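Local coordinates for signal recognition particle subunit SRP68 (Chaetomium thermophilum, PDB 4P3G), which probably serves as an RNA-binding subunit of the signal recognition particle, which targets secretory and membrane proteins to the endoplasmic reticulum as they are being made, at residues T79-R82 against A83-H86; G36-L39 against N40-K44; L113-G116 against A117-E121; D192-D195 against P196-F200; A67-T70 against E71-R74. All blocks are in the same frame, centred on the assembly; numbering follows the deposited sequence.

Overall arrangement
From the N terminus the contacts come in the order 2, 5, 1, 3, 4. Each joins two adjoining segments, so none closes a long loop, and none nests in or crosses another. Contact 2 is the last part of helix 27-44. Contact 5 spans the break between helices 63-68 and 71-93, and contact 1 lies further along helix 71-93. Contact 3 belongs to helix 103-128. Side chains tie these four together: C41 SG meets E71 OE2 at 3.4 Å, T79 OG1 meets L38 CD1 at 3.6 Å, and T79 CG2 meets I119 CD1 at 3.4 Å. Contact 4, on helix 186-205, stands apart, its centre about 33 Å from that of contact 2.

Contact 1. Residues T79-R82 against A83-H86; sequences TAER and AWAH
A80 and W84 are joined by the i to i+4 backbone bond of an alpha-helix, here helix 71-93 of the all-helical, TPR-type RNA-binding domain. W84 N donates to A80 O at 3.2 Å, and A85 N repeats the pattern to E81 O at 3.0 Å. The close-packed side is built from A80, E81 and A83, all buried. A83 CB rests 3.6 Å from A80 O, while A80 itself packs on I119, Y145 and L149. The buried carboxylate of E81 is provided for: OE1 takes a salt bridge from R18 and a hydrogen bond with Y30, and OE2 one with Y145. R18 also makes a cation-pi contact with W84, so one arginine serves both residues. With CG opposite its backbone N (chi1 -177°), W84 carries the indole off residues 79-82 and toward L113 and L149. The looser side bears R82 and H86, both partly exposed. R82 bends at chi3 (73°) and packs on S35 and L38 of helix 27-44, and H86 leans on R31 and H108. The backbone bond closes this turn: H86 N reaches R82 O at 3.0 Å, with an N-H...O angle of 160°.

Contact 2. Residues G36-L39 against N40-K44; sequences GKLL and NCRKK
L38 sets CG anti to its backbone N (chi1 -166°) and R42 sets CG beside its own (chi1 -77°) before running extended to NE, which brings the two side chains together. They cross obliquely, and the leucine comes over one face of the guanidinium. CD2 is the branch that touches, 3.5 Å from R42 NH2 and 3.3 Å above the guanidinium plane, displaced toward the rim. This is apolar contact with a flat cation. L39 and K43 take the same pair of first torsions but lie side by side and point the same way, a looser meeting with CD1 of L39 4.1 Å from CE of K43.

Beneath both pairs runs regular backbone bonding. N40 N donates to G36 O at 3.1 Å, C41 N to K37 O at 2.9 Å, R42 N to L38 O at 3.1 Å and K43 N to L39 O at 3.3 Å. L38 and C41, both buried, turn to helix 71-93, where L38 packs on L78 and T79 and C41 on E71. On the outer side the exposed L39 and K43 both touch T49 in the loop that follows. R42, partly exposed, touches K58 of the same loop. The pattern is that of an amphipathic alpha-helix at its C-terminal turns, paired by i to i+4 side-chain contacts and laid against a neighbouring helix.

Contact 3. Residues L113-G116 against A117-E121; sequences LEKG and ARIAE. With PO4 (phosphate ion), chain E.
R118 meets the 113-116 turn with its guanidinium and a phosphate ion with NH1. NH1 makes two weak hydrogen bonds to the ion, to O1 at 2.7 Å and to O3 at 3.0 Å, with the phosphorus in the guanidinium plane at its edge. One face of the same group lies over the helix backbone, with K115 CA 3.4 Å above the plane and E114 O over that face too, both toward the rim. Contact of K115 CB with R118 NH2 at 3.6 Å adds to this, the two side chains crossing at about a right angle.

The torsions explain the pose. R118 sets CG beside its backbone N (chi1 -77°) and bends at chi3 (-60°), folding the chain back over the preceding turn instead of letting it run outward. E114 flanks the ion but stretches away: OE1 stays 4.6 Å from R118 NH1, beyond a salt bridge, and OE2 is paired with K157. R150 of helix 136-156 also hydrogen-bonds the phosphate and makes a salt bridge to E121, so it probably helps R118 balance the ion's charge.

Farther out, K115 and I119 lie alongside each other, CE of K115 4.0 Å from CD1 of I119, and I119 reaches T79. Backbone bonds such as R118 N to E114 O at 3.0 Å fix the whole turn, while L113, A117 and A120 face helix 136-156. The ion probably came from the crystallisation liquor; its seat is an anion site between helices 103-128 and 136-156 of the RNA-binding domain, lined by R118 and R150.

Contact 4. Residues D192-D195 against P196-F200; sequences DTID and PSMRF
T193 O is gripped twice by one residue: S197 OG lies 2.5 Å and S197 N 3.2 Å from it, both as hydrogen-bond donors. The OG approach is tilted 19° from the carbonyl plane, whereas the N approach comes from above it. S197 can use both donors on one oxygen because its OG sits beside its own backbone N (chi1 -57°). Replacing S197 by an alanine would probably leave T193 O with the amide alone of these two donors, and the turn before it less firmly held. Next along the helix come two straighter bonds, M198 N to I194 O at 3.0 Å and R199 N to D195 O at 2.9 Å.

What the helix lacks lies at P196, which has no N-H to give to the turn before. CD takes the place of the amide hydrogen, and the ring turns CG to 3.7 Å from D192 O; the helix kinks there after a wider pi-type turn at 192-194. On the inner side I194 and M198, a selenomethionine, lie alongside each other, pointing the same way, with I194 CG2 4.1 Å from M198 SE. Both lean on helix 160-181, I194 on C170 and Y174, M198 on Y167 and R171, and R171 also takes the carboxylate of D195 in a salt bridge.

Beyond, a second subunit packs against the turn after the kink: R199 hydrogen-bonds through NH1 to P208 O of that subunit, and M198 packs on its I213. The arrangement is a proline kink in an alpha-helix, the missing backbone hydrogen bond at P196 followed at once by a serine side chain bonded to the preceding turn, just before a subunit interface.

Contact 5. Residues A67-T70 against E71-R74; sequences AENT and EYVR
N69 OD1 accepts from E71 N at 2.9 Å with an N-H...O angle of 164°, closing an Asx turn that caps the start of helix 71-93. The donor stands above the side-chain amide plane, 42° out of it. N69 reaches it with CG opposite its own backbone N (chi1 -164°), which brings the amide alongside the E71 side chain; OD1 also lies 3.3 Å from E71 CB. A leucine in its place would probably leave the E71 amide without this acceptor, and the first turn of the helix without its cap. The N69 main chain works as well: N69 O takes Y72 N at 3.2 Å, and the same oxygen meets the Y72 ring at its edge, near the ring plane. N69 CB packs against Y72 CD2 at 3.6 Å. T70 O then begins the regular pattern, accepting R74 N at 3.2 Å and, weakly, V73 N.

The capped turn links helix 63-68 to helix 71-93, N69 being the first residue to leave the earlier helix. Y72 reaches back to Q65 and V73 to I66 in that helix, E71 and R74 face C41 and K37 of helix 27-44, and N69, E71 and Y72 all touch L45 in the loop beyond it.

Contact 1. Residues T79-R82 against A83-H86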
loop_
_atom_site.group_PDB
_atom_site.type_symbol
_atom_site.label_atom_id
_atom_site.label_comp_id
_atom_site.label_asym_id
_atom_site.label_seq_id
_atom_site.Cartn_x
_atom_site.Cartn_y
_atom_site.Cartn_z
ATOM N N THR A 79 -6.314 -15.713 34.035
ATOM C CA THR A 79 -4.908 -15.986 34.214
ATOM C C THR A 79 -4.080 -15.205 33.226
ATOM O O THR A 79 -3.129 -14.536 33.607
ATOM C CB THR A 79 -4.618 -17.478 34.066
ATOM O OG1 THR A 79 -5.458 -18.212 34.971
ATOM C CG2 THR A 79 -3.180 -17.754 34.412
ATOM N N ALA A 80 -4.467 -15.269 31.959
ATOM C CA ALA A 80 -3.752 -14.576 30.889
ATOM C C ALA A 80 -3.875 -13.063 31.054
ATOM O O ALA A 80 -2.887 -12.319 30.915
ATOM C CB ALA A 80 -4.280 -15.017 29.539
ATOM N N GLU A 81 -5.094 -12.618 31.340
ATOM C CA GLU A 81 -5.352 -11.197 31.483
ATOM C C GLU A 81 -4.566 -10.581 32.644
ATOM O O GLU A 81 -4.206 -9.402 32.603
ATOM C CB GLU A 81 -6.847 -10.937 31.664
ATOM C CG GLU A 81 -7.608 -10.916 30.368
ATOM C CD GLU A 81 -7.182 -9.781 29.463
ATOM O OE1 GLU A 81 -7.613 -8.638 29.735
ATOM O OE2 GLU A 81 -6.402 -10.027 28.503
ATOM N N ARG A 82 -4.320 -11.361 33.692
ATOM C CA ARG A 82 -3.580 -10.834 34.833
ATOM C C ARG A 82 -2.116 -10.530 34.446
ATOM O O ARG A 82 -1.588 -9.469 34.764
ATOM C CB ARG A 82 -3.657 -11.799 36.025
ATOM C CG ARG A 82 -3.187 -11.182 37.342
ATOM C CD ARG A 82 -3.394 -12.118 38.516
ATOM N NE ARG A 82 -2.431 -13.209 38.459
ATOM C CZ ARG A 82 -2.224 -14.085 39.433
ATOM N NH1 ARG A 82 -2.941 -14.027 40.551
ATOM N NH2 ARG A 82 -1.318 -15.042 39.274
ATOM N N ALA A 83 -1.491 -11.419 33.687
ATOM C CA ALA A 83 -0.123 -11.193 33.216
ATOM C C ALA A 83 -0.058 -9.961 32.326
ATOM O O ALA A 83 0.931 -9.235 32.326
ATOM C CB ALA A 83 0.392 -12.408 32.462
ATOM N N TRP A 84 -1.102 -9.776 31.528
ATOM C CA TRP A 84 -1.210 -8.639 30.648
ATOM C C TRP A 84 -1.251 -7.355 31.476
ATOM O O TRP A 84 -0.591 -6.350 31.148
ATOM C CB TRP A 84 -2.475 -8.759 29.807
ATOM C CG TRP A 84 -2.629 -7.662 28.812
ATOM C CD1 TRP A 84 -2.030 -7.587 27.586
ATOM C CD2 TRP A 84 -3.406 -6.464 28.959
ATOM N NE1 TRP A 84 -2.392 -6.417 26.963
ATOM C CE2 TRP A 84 -3.243 -5.717 27.779
ATOM C CE3 TRP A 84 -4.218 -5.954 29.975
ATOM C CZ2 TRP A 84 -3.853 -4.483 27.588
ATOM C CZ3 TRP A 84 -4.845 -4.723 29.780
ATOM C CH2 TRP A 84 -4.655 -4.006 28.598
ATOM N N ALA A 85 -2.035 -7.394 32.552
ATOM C CA ALA A 85 -2.226 -6.238 33.422
ATOM C C ALA A 85 -0.898 -5.848 34.064
ATOM O O ALA A 85 -0.506 -4.674 34.114
ATOM C CB ALA A 85 -3.240 -6.572 34.494
ATOM N N HIS A 86 -0.192 -6.863 34.534
ATOM C CA HIS A 86 1.073 -6.655 35.198
ATOM C C HIS A 86 2.043 -6.013 34.201
ATOM O O HIS A 86 2.757 -5.062 34.527
ATOM C CB HIS A 86 1.580 -7.983 35.774
ATOM C CG HIS A 86 2.786 -7.848 36.641
ATOM N ND1 HIS A 86 3.286 -6.631 37.051
ATOM C CD2 HIS A 86 3.621 -8.787 37.157
ATOM C CE1 HIS A 86 4.378 -6.822 37.769
ATOM N NE2 HIS A 86 4.602 -8.123 37.845
#

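Contact 2. Residues G36-L39 against N40-K44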
loop_
_atom_site.group_PDB
_atom_site.type_symbol
_atom_site.label_atom_id
_atom_site.label_comp_id
_atom_site.label_asym_id
_atom_site.label_seq_id
_atom_site.Cartn_x
_atom_site.Cartn_y
_atom_site.Cartn_z
ATOM N N GLY A 36 -8.701 -10.986 42.412
ATOM C CA GLY A 36 -9.861 -11.340 43.209
ATOM C C GLY A 36 -10.754 -12.322 42.481
ATOM O O GLY A 36 -11.232 -13.297 43.041
ATOM N N LYS A 37 -10.998 -12.041 41.212
ATOM C CA LYS A 37 -11.853 -12.884 40.401
ATOM C C LYS A 37 -11.199 -14.232 40.122
ATOM O O LYS A 37 -11.884 -15.259 40.076
ATOM C CB LYS A 37 -12.202 -12.153 39.120
ATOM C CG LYS A 37 -12.909 -10.834 39.399
ATOM C CD LYS A 37 -13.886 -10.515 38.309
ATOM C CE LYS A 37 -13.803 -9.060 37.911
ATOM N NZ LYS A 37 -14.136 -8.923 36.458
ATOM N N LEU A 38 -9.881 -14.239 39.957
ATOM C CA LEU A 38 -9.163 -15.489 39.736
ATOM C C LEU A 38 -9.335 -16.386 40.948
ATOM O O LEU A 38 -9.495 -17.604 40.829
ATOM C CB LEU A 38 -7.673 -15.231 39.538
ATOM C CG LEU A 38 -6.858 -16.393 38.972
ATOM C CD1 LEU A 38 -7.452 -16.872 37.659
ATOM C CD2 LEU A 38 -5.408 -16.005 38.786
ATOM N N LEU A 39 -9.324 -15.758 42.120
ATOM C CA LEU A 39 -9.445 -16.464 43.381
ATOM C C LEU A 39 -10.822 -17.106 43.524
ATOM O O LEU A 39 -10.934 -18.302 43.798
ATOM C CB LEU A 39 -9.190 -15.487 44.531
ATOM C CG LEU A 39 -9.299 -15.964 45.971
ATOM C CD1 LEU A 39 -8.281 -17.037 46.268
ATOM C CD2 LEU A 39 -9.098 -14.774 46.863
ATOM N N ASN A 40 -11.869 -16.317 43.318
ATOM C CA ASN A 40 -13.219 -16.841 43.384
ATOM C C ASN A 40 -13.397 -17.943 42.356
ATOM O O ASN A 40 -14.086 -18.926 42.610
ATOM C CB ASN A 40 -14.242 -15.729 43.162
ATOM C CG ASN A 40 -14.215 -14.683 44.269
ATOM O OD1 ASN A 40 -14.005 -15.006 45.448
ATOM N ND2 ASN A 40 -14.416 -13.421 43.895
ATOM N N CYS A 41 -12.745 -17.794 41.207
ATOM C CA CYS A 41 -12.912 -18.767 40.142
ATOM C C CYS A 41 -12.362 -20.131 40.550
ATOM O O CYS A 41 -13.024 -21.156 40.357
ATOM C CB CYS A 41 -12.234 -18.290 38.855
ATOM S SG CYS A 41 -12.614 -19.315 37.401
ATOM N N ARG A 42 -11.174 -20.139 41.145
ATOM C CA ARG A 42 -10.549 -21.393 41.540
ATOM C C ARG A 42 -11.396 -22.133 42.576
ATOM O O ARG A 42 -11.512 -23.361 42.533
ATOM C CB ARG A 42 -9.133 -21.141 42.061
ATOM C CG ARG A 42 -8.148 -20.891 40.954
ATOM C CD ARG A 42 -6.855 -20.283 41.432
ATOM N NE ARG A 42 -5.944 -20.066 40.301
ATOM C CZ ARG A 42 -4.852 -19.302 40.327
ATOM N NH1 ARG A 42 -4.523 -18.628 41.417
ATOM N NH2 ARG A 42 -4.101 -19.191 39.242
ATOM N N LYS A 43 -12.001 -21.394 43.497
ATOM C CA LYS A 43 -12.844 -22.017 44.505
ATOM C C LYS A 43 -14.056 -22.698 43.865
ATOM O O LYS A 43 -14.430 -23.795 44.270
ATOM C CB LYS A 43 -13.271 -21.005 45.561
ATOM C CG LYS A 43 -12.122 -20.582 46.456
ATOM C CD LYS A 43 -12.536 -19.492 47.424
ATOM C CE LYS A 43 -11.349 -18.971 48.226
ATOM N NZ LYS A 43 -11.761 -17.926 49.218
ATOM N N LYS A 44 -14.669 -22.057 42.873
ATOM C CA LYS A 44 -15.831 -22.638 42.201
ATOM C C LYS A 44 -15.504 -23.978 41.560
ATOM O O LYS A 44 -16.345 -24.873 41.505
ATOM C CB LYS A 44 -16.361 -21.702 41.117
ATOM C CG LYS A 44 -17.089 -20.490 41.632
ATOM C CD LYS A 44 -18.099 -19.998 40.614
ATOM C CE LYS A 44 -18.734 -18.708 41.082
ATOM N NZ LYS A 44 -17.668 -17.684 41.309
#

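Contact 3. Residues L113-G116 against A117-E121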
loop_
_atom_site.group_PDB
_atom_site.type_symbol
_atom_site.label_atom_id
_atom_site.label_comp_id
_atom_site.label_asym_id
_atom_site.label_seq_id
_atom_site.Cartn_x
_atom_site.Cartn_y
_atom_site.Cartn_z
ATOM N N LEU A 113 3.840 -10.891 29.199
ATOM C CA LEU A 113 3.113 -11.020 27.949
ATOM C C LEU A 113 3.317 -12.376 27.283
ATOM O O LEU A 113 2.370 -12.965 26.775
ATOM C CB LEU A 113 3.549 -9.914 27.014
ATOM C CG LEU A 113 3.133 -8.516 27.429
ATOM C CD1 LEU A 113 3.750 -7.579 26.433
ATOM C CD2 LEU A 113 1.635 -8.398 27.401
ATOM N N GLU A 114 4.550 -12.872 27.289
ATOM C CA GLU A 114 4.827 -14.150 26.652
ATOM C C GLU A 114 4.094 -15.257 27.421
ATOM O O GLU A 114 3.605 -16.224 26.836
ATOM C CB GLU A 114 6.337 -14.420 26.570
ATOM C CG GLU A 114 7.125 -13.459 25.691
ATOM C CD GLU A 114 8.624 -13.815 25.608
ATOM O OE1 GLU A 114 9.135 -14.523 26.502
ATOM O OE2 GLU A 114 9.317 -13.363 24.664
ATOM N N LYS A 115 4.009 -15.105 28.738
ATOM C CA LYS A 115 3.253 -16.041 29.560
ATOM C C LYS A 115 1.761 -15.971 29.246
ATOM O O LYS A 115 1.094 -16.989 29.091
ATOM C CB LYS A 115 3.459 -15.742 31.031
ATOM C CG LYS A 115 2.708 -16.727 31.902
ATOM C CD LYS A 115 2.682 -16.293 33.322
ATOM C CE LYS A 115 1.944 -17.294 34.159
ATOM N NZ LYS A 115 1.908 -16.787 35.540
ATOM N N GLY A 116 1.235 -14.761 29.143
ATOM C CA GLY A 116 -0.158 -14.591 28.789
ATOM C C GLY A 116 -0.447 -15.183 27.411
ATOM O O GLY A 116 -1.503 -15.803 27.207
ATOM N N ALA A 117 0.483 -15.006 26.466
ATOM C CA ALA A 117 0.327 -15.565 25.121
ATOM C C ALA A 117 0.254 -17.086 25.190
ATOM O O ALA A 117 -0.662 -17.694 24.631
ATOM C CB ALA A 117 1.469 -15.146 24.240
ATOM N N ARG A 118 1.191 -17.694 25.913
ATOM C CA ARG A 118 1.226 -19.147 26.039
ATOM C C ARG A 118 -0.096 -19.674 26.607
ATOM O O ARG A 118 -0.632 -20.676 26.130
ATOM C CB ARG A 118 2.378 -19.571 26.951
ATOM C CG ARG A 118 3.720 -19.513 26.299
ATOM C CD ARG A 118 4.801 -20.205 27.111
ATOM N NE ARG A 118 4.967 -19.613 28.435
ATOM C CZ ARG A 118 5.824 -18.635 28.713
ATOM N NH1 ARG A 118 6.563 -18.116 27.749
ATOM N NH2 ARG A 118 5.922 -18.152 29.943
ATOM N N ILE A 119 -0.646 -18.977 27.597
ATOM C CA ILE A 119 -1.887 -19.435 28.200
ATOM C C ILE A 119 -3.032 -19.347 27.200
ATOM O O ILE A 119 -3.808 -20.288 27.056
ATOM C CB ILE A 119 -2.226 -18.626 29.494
ATOM C CG1 ILE A 119 -1.245 -18.991 30.596
ATOM C CG2 ILE A 119 -3.656 -18.919 29.988
ATOM C CD1 ILE A 119 -1.152 -17.918 31.659
ATOM N N ALA A 120 -3.114 -18.227 26.492
ATOM C CA ALA A 120 -4.181 -18.030 25.520
ATOM C C ALA A 120 -4.020 -18.969 24.347
ATOM O O ALA A 120 -5.009 -19.408 23.765
ATOM C CB ALA A 120 -4.224 -16.605 25.047
ATOM N N GLU A 121 -2.777 -19.264 23.985
ATOM C CA GLU A 121 -2.546 -20.137 22.839
ATOM C C GLU A 121 -3.029 -21.546 23.145
ATOM O O GLU A 121 -3.670 -22.192 22.306
ATOM C CB GLU A 121 -1.069 -20.141 22.419
ATOM C CG GLU A 121 -0.657 -18.870 21.692
ATOM C CD GLU A 121 0.854 -18.702 21.558
ATOM O OE1 GLU A 121 1.608 -19.557 22.072
ATOM O OE2 GLU A 121 1.279 -17.717 20.909
HETATM P P PO4 E . 7.002 -18.207 24.334
HETATM O O1 PO4 E . 6.289 -17.197 25.198
HETATM O O2 PO4 E . 6.042 -18.763 23.302
HETATM O O3 PO4 E . 7.528 -19.340 25.185
HETATM O O4 PO4 E . 8.181 -17.545 23.656
#

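Contact 4. Residues D192-D195 against P196-F200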
loop_
_atom_site.group_PDB
_atom_site.type_symbol
_atom_site.label_atom_id
_atom_site.label_comp_id
_atom_site.label_asym_id
_atom_site.label_seq_id
_atom_site.Cartn_x
_atom_site.Cartn_y
_atom_site.Cartn_z
ATOM N N ASP A 192 -8.404 0.742 17.924
ATOM C CA ASP A 192 -7.651 1.318 19.026
ATOM C C ASP A 192 -6.378 0.560 19.373
ATOM O O ASP A 192 -5.518 1.098 20.035
ATOM C CB ASP A 192 -8.539 1.414 20.257
ATOM C CG ASP A 192 -9.751 2.312 20.034
ATOM O OD1 ASP A 192 -9.718 3.160 19.109
ATOM O OD2 ASP A 192 -10.754 2.137 20.767
ATOM N N THR A 193 -6.258 -0.699 18.967
ATOM C CA THR A 193 -5.106 -1.485 19.391
ATOM C C THR A 193 -4.363 -2.157 18.239
ATOM O O THR A 193 -3.148 -2.032 18.083
ATOM C CB THR A 193 -5.528 -2.562 20.353
ATOM O OG1 THR A 193 -6.142 -1.950 21.481
ATOM C CG2 THR A 193 -4.332 -3.385 20.786
ATOM N N ILE A 194 -5.097 -2.904 17.444
ATOM C CA ILE A 194 -4.469 -3.666 16.399
ATOM C C ILE A 194 -3.915 -2.762 15.295
ATOM O O ILE A 194 -2.727 -2.833 14.951
ATOM C CB ILE A 194 -5.436 -4.695 15.823
ATOM C CG1 ILE A 194 -5.956 -5.564 16.966
ATOM C CG2 ILE A 194 -4.745 -5.521 14.755
ATOM C CD1 ILE A 194 -6.799 -6.704 16.515
ATOM N N ASP A 195 -4.762 -1.903 14.748
ATOM C CA ASP A 195 -4.305 -1.039 13.663
ATOM C C ASP A 195 -3.118 -0.143 14.069
ATOM O O ASP A 195 -2.095 -0.128 13.370
ATOM C CB ASP A 195 -5.484 -0.269 13.058
ATOM C CG ASP A 195 -6.376 -1.162 12.191
ATOM O OD1 ASP A 195 -6.095 -2.368 12.097
ATOM O OD2 ASP A 195 -7.397 -0.686 11.656
ATOM N N PRO A 196 -3.219 0.575 15.207
ATOM C CA PRO A 196 -2.101 1.453 15.572
ATOM C C PRO A 196 -0.800 0.712 15.837
ATOM O O PRO A 196 0.274 1.256 15.556
ATOM C CB PRO A 196 -2.592 2.129 16.837
ATOM C CG PRO A 196 -4.070 2.033 16.776
ATOM C CD PRO A 196 -4.381 0.774 16.091
ATOM N N SER A 197 -0.886 -0.498 16.373
ATOM C CA SER A 197 0.317 -1.277 16.677
ATOM C C SER A 197 0.978 -1.695 15.390
ATOM O O SER A 197 2.199 -1.682 15.254
ATOM C CB SER A 197 -0.022 -2.526 17.483
ATOM O OG SER A 197 -0.688 -2.163 18.659
HETATM N N MSE A 198 0.149 -2.106 14.448
HETATM C CA MSE A 198 0.667 -2.581 13.195
HETATM C C MSE A 198 1.325 -1.435 12.442
HETATM O O MSE A 198 2.423 -1.599 11.907
HETATM C CB MSE A 198 -0.448 -3.182 12.371
HETATM C CG MSE A 198 -0.999 -4.473 12.956
HETATM SE SE MSE A 198 -2.075 -5.406 11.623
HETATM C CE MSE A 198 -0.587 -6.272 10.686
ATOM N N ARG A 199 0.670 -0.276 12.411
ATOM C CA ARG A 199 1.234 0.845 11.690
ATOM C C ARG A 199 2.596 1.197 12.251
ATOM O O ARG A 199 3.520 1.504 11.504
ATOM C CB ARG A 199 0.322 2.036 11.756
ATOM C CG ARG A 199 -0.945 1.853 10.964
ATOM C CD ARG A 199 -1.662 3.168 10.891
ATOM N NE ARG A 199 -2.889 3.131 10.098
ATOM C CZ ARG A 199 -2.932 3.207 8.771
ATOM N NH1 ARG A 199 -1.805 3.316 8.067
ATOM N NH2 ARG A 199 -4.110 3.186 8.158
ATOM N N PHE A 200 2.723 1.130 13.566
ATOM C CA PHE A 200 3.981 1.452 14.210
ATOM C C PHE A 200 5.048 0.428 13.873
ATOM O O PHE A 200 6.172 0.779 13.476
ATOM C CB PHE A 200 3.788 1.535 15.717
ATOM C CG PHE A 200 5.012 1.965 16.454
ATOM C CD1 PHE A 200 5.352 3.296 16.541
ATOM C CD2 PHE A 200 5.832 1.022 17.060
ATOM C CE1 PHE A 200 6.498 3.684 17.217
ATOM C CE2 PHE A 200 6.977 1.400 17.741
ATOM C CZ PHE A 200 7.308 2.742 17.824
#

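Contact 5. Residues A67-T70 against E71-R74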
loop_
_atom_site.group_PDB
_atom_site.type_symbol
_atom_site.label_atom_id
_atom_site.label_comp_id
_atom_site.label_asym_id
_atom_site.label_seq_id
_atom_site.Cartn_x
_atom_site.Cartn_y
_atom_site.Cartn_z
ATOM N N ALA A 67 -15.654 -28.544 27.912
ATOM C CA ALA A 67 -17.003 -29.018 27.630
ATOM C C ALA A 67 -17.799 -29.257 28.914
ATOM O O ALA A 67 -19.006 -28.981 28.971
ATOM C CB ALA A 67 -16.940 -30.273 26.812
ATOM N N GLU A 68 -17.114 -29.785 29.929
ATOM C CA GLU A 68 -17.729 -30.111 31.214
ATOM C C GLU A 68 -18.168 -28.839 31.922
ATOM O O GLU A 68 -19.305 -28.715 32.356
ATOM C CB GLU A 68 -16.756 -30.892 32.103
ATOM C CG GLU A 68 -17.355 -31.393 33.420
ATOM C CD GLU A 68 -16.313 -31.951 34.390
ATOM O OE1 GLU A 68 -15.098 -31.784 34.138
ATOM O OE2 GLU A 68 -16.711 -32.596 35.387
ATOM N N ASN A 69 -17.254 -27.889 32.025
ATOM C CA ASN A 69 -17.512 -26.648 32.730
ATOM C C ASN A 69 -16.820 -25.477 32.034
ATOM O O ASN A 69 -15.597 -25.479 31.866
ATOM C CB ASN A 69 -17.018 -26.790 34.167
ATOM C CG ASN A 69 -17.567 -25.735 35.086
ATOM O OD1 ASN A 69 -17.917 -24.637 34.660
ATOM N ND2 ASN A 69 -17.636 -26.061 36.369
ATOM N N THR A 70 -17.604 -24.461 31.676
ATOM C CA THR A 70 -17.082 -23.289 30.981
ATOM C C THR A 70 -16.227 -22.454 31.910
ATOM O O THR A 70 -15.475 -21.608 31.455
ATOM C CB THR A 70 -18.196 -22.427 30.371
ATOM O OG1 THR A 70 -18.971 -21.819 31.409
ATOM C CG2 THR A 70 -19.099 -23.280 29.512
ATOM N N GLU A 71 -16.341 -22.676 33.215
ATOM C CA GLU A 71 -15.511 -21.921 34.137
ATOM C C GLU A 71 -14.021 -22.188 33.895
ATOM O O GLU A 71 -13.176 -21.350 34.193
ATOM C CB GLU A 71 -15.877 -22.211 35.585
ATOM C CG GLU A 71 -17.085 -21.453 36.071
ATOM C CD GLU A 71 -16.860 -19.951 36.081
ATOM O OE1 GLU A 71 -17.548 -19.250 35.309
ATOM O OE2 GLU A 71 -15.999 -19.474 36.860
ATOM N N TYR A 72 -13.695 -23.360 33.373
ATOM C CA TYR A 72 -12.316 -23.672 33.061
ATOM C C TYR A 72 -11.754 -22.678 32.044
ATOM O O TYR A 72 -10.574 -22.322 32.092
ATOM C CB TYR A 72 -12.215 -25.096 32.550
ATOM C CG TYR A 72 -12.211 -26.100 33.671
ATOM C CD1 TYR A 72 -11.037 -26.417 34.336
ATOM C CD2 TYR A 72 -13.380 -26.725 34.070
ATOM C CE1 TYR A 72 -11.024 -27.330 35.372
ATOM C CE2 TYR A 72 -13.379 -27.640 35.105
ATOM C CZ TYR A 72 -12.194 -27.938 35.751
ATOM O OH TYR A 72 -12.175 -28.851 36.778
ATOM N N VAL A 73 -12.601 -22.245 31.113
ATOM C CA VAL A 73 -12.222 -21.189 30.181
ATOM C C VAL A 73 -12.061 -19.880 30.940
ATOM O O VAL A 73 -11.070 -19.191 30.766
ATOM C CB VAL A 73 -13.251 -21.006 29.032
ATOM C CG1 VAL A 73 -12.961 -19.750 28.217
ATOM C CG2 VAL A 73 -13.276 -22.244 28.136
ATOM N N ARG A 74 -12.992 -19.547 31.819
ATOM C CA ARG A 74 -12.859 -18.293 32.546
ATOM C C ARG A 74 -11.557 -18.243 33.349
ATOM O O ARG A 74 -10.883 -17.211 33.393
ATOM C CB ARG A 74 -14.039 -18.076 33.475
ATOM C CG ARG A 74 -14.035 -16.718 34.118
ATOM C CD ARG A 74 -15.416 -16.357 34.645
ATOM N NE ARG A 74 -15.447 -14.954 35.029
ATOM C CZ ARG A 74 -15.417 -14.520 36.283
ATOM N NH1 ARG A 74 -15.389 -15.393 37.286
ATOM N NH2 ARG A 74 -15.421 -13.213 36.521
#